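Local atomic coordinates of 3',5'-nucleoside bisphosphate phosphatase (Chromobacterium violaceum, PDB entry 2YB1), a protein that removes the 3'-phosphate from nucleoside 3',5'-bisphosphates, giving the nucleoside 5'-phosphate and orthophosphate, with manganese ions as cofactor. Residues R96-L110 against M123-F137. Residues are numbered along the deposited sequence; the frame is centred on the assembly and turned at random.
Sequences REGRLERARQMGASL and MRWCDNPEMISRTHF. With AMP (adenosine monophosphate), chain E.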
loop_
_atom_site.group_PDB
_atom_site.type_symbol
_atom_site.label_atom_id
_atom_site.label_comp_id
_atom_site.label_asym_id
_atom_site.label_seq_id
_atom_site.Cartn_x
_atom_site.Cartn_y
_atom_site.Cartn_z
ATOM N N ARG A 96 -3.603 -9.672 9.705
ATOM C CA ARG A 96 -4.698 -10.197 8.883
ATOM C C ARG A 96 -5.791 -10.876 9.714
ATOM O O ARG A 96 -6.927 -11.002 9.257
ATOM C CB ARG A 96 -4.178 -11.212 7.851
ATOM C CG ARG A 96 -3.187 -10.652 6.845
ATOM C CD ARG A 96 -2.976 -11.594 5.676
ATOM N NE ARG A 96 -2.377 -12.880 6.043
ATOM C CZ ARG A 96 -1.068 -13.094 6.141
ATOM N NH1 ARG A 96 -0.214 -12.093 5.946
ATOM N NH2 ARG A 96 -0.612 -14.304 6.453
ATOM N N GLU A 97 -5.436 -11.315 10.921
ATOM C CA GLU A 97 -6.295 -12.178 11.746
ATOM C C GLU A 97 -7.739 -11.709 11.971
ATOM O O GLU A 97 -8.673 -12.513 11.902
ATOM C CB GLU A 97 -5.643 -12.451 13.107
ATOM C CG GLU A 97 -4.620 -13.576 13.120
ATOM C CD GLU A 97 -4.048 -13.811 14.516
ATOM O OE1 GLU A 97 -4.800 -13.621 15.499
ATOM O OE2 GLU A 97 -2.850 -14.166 14.632
ATOM N N GLY A 98 -7.922 -10.428 12.268
ATOM C CA GLY A 98 -9.253 -9.917 12.557
ATOM C C GLY A 98 -10.010 -9.399 11.342
ATOM O O GLY A 98 -11.117 -8.880 11.469
ATOM N N ARG A 99 -9.409 -9.531 10.167
ATOM C CA ARG A 99 -9.948 -8.910 8.957
ATOM C C ARG A 99 -11.329 -9.466 8.564
ATOM O O ARG A 99 -12.263 -8.702 8.301
ATOM C CB ARG A 99 -8.939 -9.058 7.804
ATOM C CG ARG A 99 -8.976 -7.944 6.793
ATOM C CD ARG A 99 -7.732 -7.941 5.909
ATOM N NE ARG A 99 -6.928 -6.726 6.070
ATOM C CZ ARG A 99 -7.347 -5.494 5.783
ATOM N NH1 ARG A 99 -8.579 -5.290 5.320
ATOM N NH2 ARG A 99 -6.530 -4.454 5.964
ATOM N N LEU A 100 -11.460 -10.791 8.515
ATOM C CA LEU A 100 -12.735 -11.415 8.146
ATOM C C LEU A 100 -13.863 -11.072 9.121
ATOM O O LEU A 100 -14.978 -10.728 8.708
ATOM C CB LEU A 100 -12.582 -12.941 8.038
ATOM C CG LEU A 100 -12.474 -13.439 6.596
ATOM C CD1 LEU A 100 -12.019 -14.903 6.542
ATOM C CD2 LEU A 100 -13.799 -13.239 5.860
ATOM N N GLU A 101 -13.565 -11.189 10.415
ATOM C CA GLU A 101 -14.507 -10.833 11.473
ATOM C C GLU A 101 -14.995 -9.380 11.317
ATOM O O GLU A 101 -16.192 -9.101 11.361
ATOM C CB GLU A 101 -13.820 -11.036 12.827
ATOM C CG GLU A 101 -14.544 -10.480 14.040
ATOM C CD GLU A 101 -13.712 -10.633 15.319
ATOM O OE1 GLU A 101 -12.500 -10.286 15.304
ATOM O OE2 GLU A 101 -14.273 -11.090 16.342
ATOM N N ARG A 102 -14.053 -8.459 11.136
ATOM C CA ARG A 102 -14.382 -7.054 10.938
ATOM C C ARG A 102 -15.289 -6.862 9.723
ATOM O O ARG A 102 -16.217 -6.037 9.740
ATOM C CB ARG A 102 -13.091 -6.261 10.755
ATOM C CG ARG A 102 -13.233 -4.796 10.331
ATOM C CD ARG A 102 -11.806 -4.235 10.180
ATOM N NE ARG A 102 -11.709 -2.851 9.706
ATOM C CZ ARG A 102 -11.379 -2.504 8.463
ATOM N NH1 ARG A 102 -11.134 -3.442 7.542
ATOM N NH2 ARG A 102 -11.285 -1.216 8.142
ATOM N N ALA A 103 -15.013 -7.618 8.664
ATOM C CA ALA A 103 -15.805 -7.526 7.436
ATOM C C ALA A 103 -17.248 -7.998 7.610
ATOM O O ALA A 103 -18.167 -7.394 7.066
ATOM C CB ALA A 103 -15.128 -8.293 6.292
ATOM N N ARG A 104 -17.454 -9.088 8.345
ATOM C CA ARG A 104 -18.819 -9.553 8.592
ATOM C C ARG A 104 -19.609 -8.477 9.352
ATOM O O ARG A 104 -20.790 -8.243 9.093
ATOM C CB ARG A 104 -18.811 -10.879 9.360
ATOM C CG ARG A 104 -18.081 -12.004 8.633
ATOM C CD ARG A 104 -18.216 -13.331 9.384
ATOM N NE ARG A 104 -17.265 -14.321 8.881
ATOM C CZ ARG A 104 -16.089 -14.586 9.442
ATOM N NH1 ARG A 104 -15.713 -13.930 10.541
ATOM N NH2 ARG A 104 -15.281 -15.503 8.904
ATOM N N GLN A 105 -18.934 -7.817 10.281
ATOM C CA GLN A 105 -19.509 -6.725 11.054
ATOM C C GLN A 105 -19.807 -5.487 10.183
ATOM O O GLN A 105 -20.843 -4.836 10.350
ATOM C CB GLN A 105 -18.569 -6.376 12.223
ATOM C CG GLN A 105 -18.475 -7.498 13.267
ATOM C CD GLN A 105 -17.339 -7.320 14.268
ATOM O OE1 GLN A 105 -16.521 -6.411 14.148
ATOM N NE2 GLN A 105 -17.282 -8.208 15.256
ATOM N N MET A 106 -18.907 -5.171 9.255
ATOM C CA MET A 106 -19.133 -4.071 8.319
ATOM C C MET A 106 -20.399 -4.340 7.509
ATOM O O MET A 106 -21.223 -3.444 7.298
ATOM C CB MET A 106 -17.927 -3.878 7.387
ATOM C CG MET A 106 -16.645 -3.365 8.085
ATOM S SD MET A 106 -15.341 -2.956 6.884
ATOM C CE MET A 106 -14.657 -4.552 6.496
ATOM N N GLY A 107 -20.562 -5.586 7.074
ATOM C CA GLY A 107 -21.742 -5.969 6.320
ATOM C C GLY A 107 -23.003 -5.771 7.140
ATOM O O GLY A 107 -23.986 -5.214 6.655
ATOM N N ALA A 108 -22.972 -6.235 8.388
ATOM C CA ALA A 108 -24.114 -6.128 9.294
ATOM C C ALA A 108 -24.429 -4.672 9.646
ATOM O O ALA A 108 -25.592 -4.288 9.770
ATOM C CB ALA A 108 -23.870 -6.956 10.551
ATOM N N SER A 109 -23.389 -3.859 9.791
ATOM C CA SER A 109 -23.576 -2.417 9.957
ATOM C C SER A 109 -24.304 -1.804 8.756
ATOM O O SER A 109 -25.279 -1.068 8.910
ATOM C CB SER A 109 -22.219 -1.733 10.162
ATOM O OG SER A 109 -22.365 -0.335 10.325
ATOM N N LEU A 110 -23.839 -2.108 7.551
ATOM C CA LEU A 110 -24.517 -1.609 6.352
ATOM C C LEU A 110 -25.971 -2.101 6.274
ATOM O O LEU A 110 -26.865 -1.356 5.867
ATOM C CB LEU A 110 -23.725 -1.976 5.088
ATOM C CG LEU A 110 -22.446 -1.137 4.915
ATOM C CD1 LEU A 110 -21.389 -1.839 4.056
ATOM C CD2 LEU A 110 -22.801 0.228 4.341
ATOM N N MET A 123 -17.448 -10.001 -0.983
ATOM C CA MET A 123 -16.761 -11.275 -1.116
ATOM C C MET A 123 -16.626 -11.721 -2.574
ATOM O O MET A 123 -15.692 -12.444 -2.924
ATOM C CB MET A 123 -17.484 -12.345 -0.298
ATOM C CG MET A 123 -16.688 -13.618 -0.139
ATOM S SD MET A 123 -15.116 -13.322 0.697
ATOM C CE MET A 123 -15.702 -12.831 2.303
ATOM N N ARG A 124 -17.561 -11.284 -3.416
ATOM C CA ARG A 124 -17.561 -11.631 -4.833
ATOM C C ARG A 124 -16.380 -10.975 -5.534
ATOM O O ARG A 124 -15.951 -11.418 -6.606
ATOM C CB ARG A 124 -18.873 -11.182 -5.492
ATOM C CG ARG A 124 -20.003 -12.220 -5.473
ATOM C CD ARG A 124 -20.343 -12.690 -4.067
ATOM N NE ARG A 124 -21.085 -13.954 -4.073
ATOM C CZ ARG A 124 -22.378 -14.080 -3.774
ATOM N NH1 ARG A 124 -23.098 -13.018 -3.428
ATOM N NH2 ARG A 124 -22.947 -15.278 -3.810
ATOM N N TRP A 125 -15.870 -9.907 -4.928
ATOM C CA TRP A 125 -14.759 -9.143 -5.497
ATOM C C TRP A 125 -13.394 -9.524 -4.915
ATOM O O TRP A 125 -12.367 -8.958 -5.288
ATOM C CB TRP A 125 -15.017 -7.639 -5.301
ATOM C CG TRP A 125 -16.166 -7.169 -6.116
ATOM C CD1 TRP A 125 -17.488 -7.145 -5.753
ATOM C CD2 TRP A 125 -16.108 -6.684 -7.459
ATOM N NE1 TRP A 125 -18.252 -6.665 -6.792
ATOM C CE2 TRP A 125 -17.431 -6.374 -7.850
ATOM C CE3 TRP A 125 -15.067 -6.482 -8.368
ATOM C CZ2 TRP A 125 -17.735 -5.869 -9.113
ATOM C CZ3 TRP A 125 -15.374 -5.984 -9.630
ATOM C CH2 TRP A 125 -16.695 -5.682 -9.988
ATOM N N CYS A 126 -13.386 -10.484 -4.000
ATOM C CA CYS A 126 -12.210 -10.753 -3.190
ATOM C C CYS A 126 -11.801 -12.218 -3.323
ATOM O O CYS A 126 -12.537 -13.118 -2.913
ATOM C CB CYS A 126 -12.518 -10.378 -1.738
ATOM S SG CYS A 126 -11.281 -10.770 -0.517
ATOM N N ASP A 127 -10.629 -12.457 -3.910
ATOM C CA ASP A 127 -10.182 -13.828 -4.172
ATOM C C ASP A 127 -9.786 -14.537 -2.880
ATOM O O ASP A 127 -10.032 -15.736 -2.709
ATOM C CB ASP A 127 -8.996 -13.837 -5.130
ATOM C CG ASP A 127 -9.392 -13.578 -6.574
ATOM O OD1 ASP A 127 -10.599 -13.443 -6.875
ATOM O OD2 ASP A 127 -8.473 -13.518 -7.411
ATOM N N ASN A 128 -9.160 -13.782 -1.980
ATOM C CA ASN A 128 -8.691 -14.325 -0.716
ATOM C C ASN A 128 -9.465 -13.719 0.449
ATOM O O ASN A 128 -9.202 -12.579 0.838
ATOM C CB ASN A 128 -7.194 -14.024 -0.588
ATOM C CG ASN A 128 -6.416 -14.417 -1.847
ATOM O OD1 ASN A 128 -6.174 -15.601 -2.088
ATOM N ND2 ASN A 128 -6.047 -13.424 -2.668
ATOM N N PRO A 129 -10.404 -14.494 1.027
ATOM C CA PRO A 129 -11.314 -14.055 2.096
ATOM C C PRO A 129 -10.619 -13.359 3.268
ATOM O O PRO A 129 -11.162 -12.381 3.811
ATOM C CB PRO A 129 -11.965 -15.365 2.548
ATOM C CG PRO A 129 -11.991 -16.195 1.297
ATOM C CD PRO A 129 -10.713 -15.866 0.574
ATOM N N GLU A 130 -9.429 -13.830 3.635
ATOM C CA GLU A 130 -8.695 -13.260 4.763
ATOM C C GLU A 130 -8.216 -11.828 4.497
ATOM O O GLU A 130 -7.899 -11.091 5.432
ATOM C CB GLU A 130 -7.494 -14.140 5.106
ATOM C CG GLU A 130 -7.852 -15.602 5.357
ATOM C CD GLU A 130 -8.258 -15.882 6.799
ATOM O OE1 GLU A 130 -8.421 -14.912 7.580
ATOM O OE2 GLU A 130 -8.407 -17.078 7.151
ATOM N N MET A 131 -8.146 -11.451 3.224
ATOM C CA MET A 131 -7.695 -10.108 2.825
ATOM C C MET A 131 -8.846 -9.130 2.587
ATOM O O MET A 131 -8.631 -8.014 2.108
ATOM C CB MET A 131 -6.794 -10.166 1.591
ATOM C CG MET A 131 -5.449 -10.840 1.840
ATOM S SD MET A 131 -4.636 -10.248 3.334
ATOM C CE MET A 131 -4.870 -8.475 3.332
ATOM N N ILE A 132 -10.060 -9.567 2.900
ATOM C CA ILE A 132 -11.266 -8.779 2.642
ATOM C C ILE A 132 -11.121 -7.332 3.165
ATOM O O ILE A 132 -10.721 -7.104 4.307
ATOM C CB ILE A 132 -12.531 -9.479 3.240
ATOM C CG1 ILE A 132 -13.810 -8.699 2.915
ATOM C CG2 ILE A 132 -12.388 -9.696 4.756
ATOM C CD1 ILE A 132 -14.253 -8.762 1.451
ATOM N N SER A 133 -11.480 -6.367 2.325
ATOM C CA SER A 133 -11.098 -4.965 2.536
ATOM C C SER A 133 -12.266 -4.021 2.259
ATOM O O SER A 133 -13.167 -4.376 1.514
ATOM C CB SER A 133 -9.941 -4.656 1.580
ATOM O OG SER A 133 -9.808 -3.287 1.293
ATOM N N ARG A 134 -12.240 -2.823 2.848
ATOM C CA ARG A 134 -13.201 -1.772 2.501
ATOM C C ARG A 134 -13.235 -1.546 0.992
ATOM O O ARG A 134 -14.253 -1.118 0.456
ATOM C CB ARG A 134 -12.864 -0.444 3.194
ATOM C CG ARG A 134 -13.109 -0.452 4.709
ATOM C CD ARG A 134 -12.936 0.935 5.327
ATOM N NE ARG A 134 -11.527 1.311 5.443
ATOM C CZ ARG A 134 -11.086 2.562 5.506
ATOM N NH1 ARG A 134 -11.949 3.574 5.459
ATOM N NH2 ARG A 134 -9.780 2.807 5.618
ATOM N N THR A 135 -12.112 -1.805 0.316
ATOM C CA THR A 135 -12.035 -1.627 -1.140
ATOM C C THR A 135 -13.027 -2.534 -1.847
ATOM O O THR A 135 -13.713 -2.114 -2.775
ATOM C CB THR A 135 -10.619 -1.913 -1.676
ATOM O OG1 THR A 135 -9.682 -1.030 -1.045
ATOM C CG2 THR A 135 -10.557 -1.717 -3.200
ATOM N N HIS A 136 -13.099 -3.790 -1.400
ATOM C CA HIS A 136 -14.038 -4.742 -1.977
ATOM C C HIS A 136 -15.492 -4.338 -1.715
ATOM O O HIS A 136 -16.349 -4.491 -2.596
ATOM C CB HIS A 136 -13.770 -6.148 -1.449
ATOM C CG HIS A 136 -12.368 -6.617 -1.672
ATOM N ND1 HIS A 136 -11.514 -6.936 -0.636
ATOM C CD2 HIS A 136 -11.662 -6.807 -2.811
ATOM C CE1 HIS A 136 -10.351 -7.323 -1.130
ATOM N NE2 HIS A 136 -10.416 -7.259 -2.448
ATOM N N PHE A 137 -15.770 -3.814 -0.520
ATOM C CA PHE A 137 -17.102 -3.307 -0.187
ATOM C C PHE A 137 -17.476 -2.167 -1.121
ATOM O O PHE A 137 -18.607 -2.080 -1.590
ATOM C CB PHE A 137 -17.173 -2.822 1.273
ATOM C CG PHE A 137 -17.451 -3.924 2.269
ATOM C CD1 PHE A 137 -16.439 -4.789 2.675
ATOM C CD2 PHE A 137 -18.729 -4.108 2.775
ATOM C CE1 PHE A 137 -16.702 -5.815 3.582
ATOM C CE2 PHE A 137 -18.998 -5.133 3.675
ATOM C CZ PHE A 137 -17.974 -5.985 4.081
HETATM P P AMP E . -9.145 -1.655 4.915
HETATM O O1P AMP E . -9.531 -0.580 5.909
HETATM O O2P AMP E . -7.663 -1.923 5.072
HETATM O O3P AMP E . -10.095 -2.821 5.025
HETATM O "O5'" AMP E . -9.399 -0.896 3.536
HETATM C "C5'" AMP E . -8.628 0.240 3.184
HETATM C "C4'" AMP E . -8.526 0.400 1.690
HETATM O "O4'" AMP E . -9.727 1.031 1.191
HETATM C "C3'" AMP E . -7.402 1.304 1.202
HETATM O "O3'" AMP E . -6.156 0.627 1.121
HETATM C "C2'" AMP E . -7.912 1.802 -0.148
HETATM O "O2'" AMP E . -7.643 0.847 -1.166
HETATM C "C1'" AMP E . -9.423 1.855 0.081
HETATM N N9 AMP E . -9.884 3.223 0.375
HETATM C C8 AMP E . -9.903 3.821 1.585
HETATM N N7 AMP E . -10.378 5.095 1.477
HETATM C C5 AMP E . -10.656 5.323 0.178
HETATM C C6 AMP E . -11.186 6.446 -0.629
HETATM N N6 AMP E . -11.516 7.624 -0.049
HETATM N N1 AMP E . -11.328 6.253 -1.963
HETATM C C2 AMP E . -11.001 5.090 -2.562
HETATM N N3 AMP E . -10.512 4.028 -1.892
HETATM C C4 AMP E . -10.326 4.086 -0.546
HETATM O O HOH W 1 -8.966 -12.325 8.261
HETATM O O HOH W 2 -11.875 -6.312 6.963
#
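Arg-99 reaches from the start of helix 99-112 across the backbone of Glu-130 and Met-131, its chain bending at chi3 (-117°) to bring the guanidinium edge to a backbone carbonyl and to the AMP phosphate. NH1 donates to Ile-132 O (3.0 Å); this oxygen lies in the guanidinium plane, whereas the donor stands 35° out of the carbonyl plane. The same NH1 bonds O3P of the bound AMP, and NH2 runs nearly straight (169°) to O2P. Arg-102, extended from CG to NE, meets O3P at its edge through NH1, while NH2 makes a more bent bond to O1P, which lies off the guanidinium plane; Met-106 SD sits over one guanidinium face. Arg-134 NE grips O1P at 2.8 Å while AMP C8 lies over one face of its guanidinium, offset toward the rim. O3P thus takes three N-H bonds, from Arg-99 NH1, Arg-102 NH1 and Arg-134 N at the beginning of helix 134-143, whose N-cap, Ser-133, forms a capping box with His-136. In this PHP-family phosphatase the two helix starts form a pocket for the 5'-phosphate beside the manganese site, and the three arginines probably offset its charge. Water 2 links Ile-132 O to Arg-99 O and Arg-102 NH1. Further along, the Phe-137 ring fits as a knob among Ala-103, Met-106, Gly-107 and Leu-110: CZ at the ring edge meets Ala-103 O (3.3 Å), Met-106 SD sits above the face 4.8 Å from the centroid, and Leu-110 CD1 reaches CD2. Ile-132 CG2 presses tightly on Ala-103 CB (3.4 Å). Leu-100 lays its branched end over Pro-129 O, CD2 touching Ile-132 CG2 and CD1 facing Glu-130 OE1.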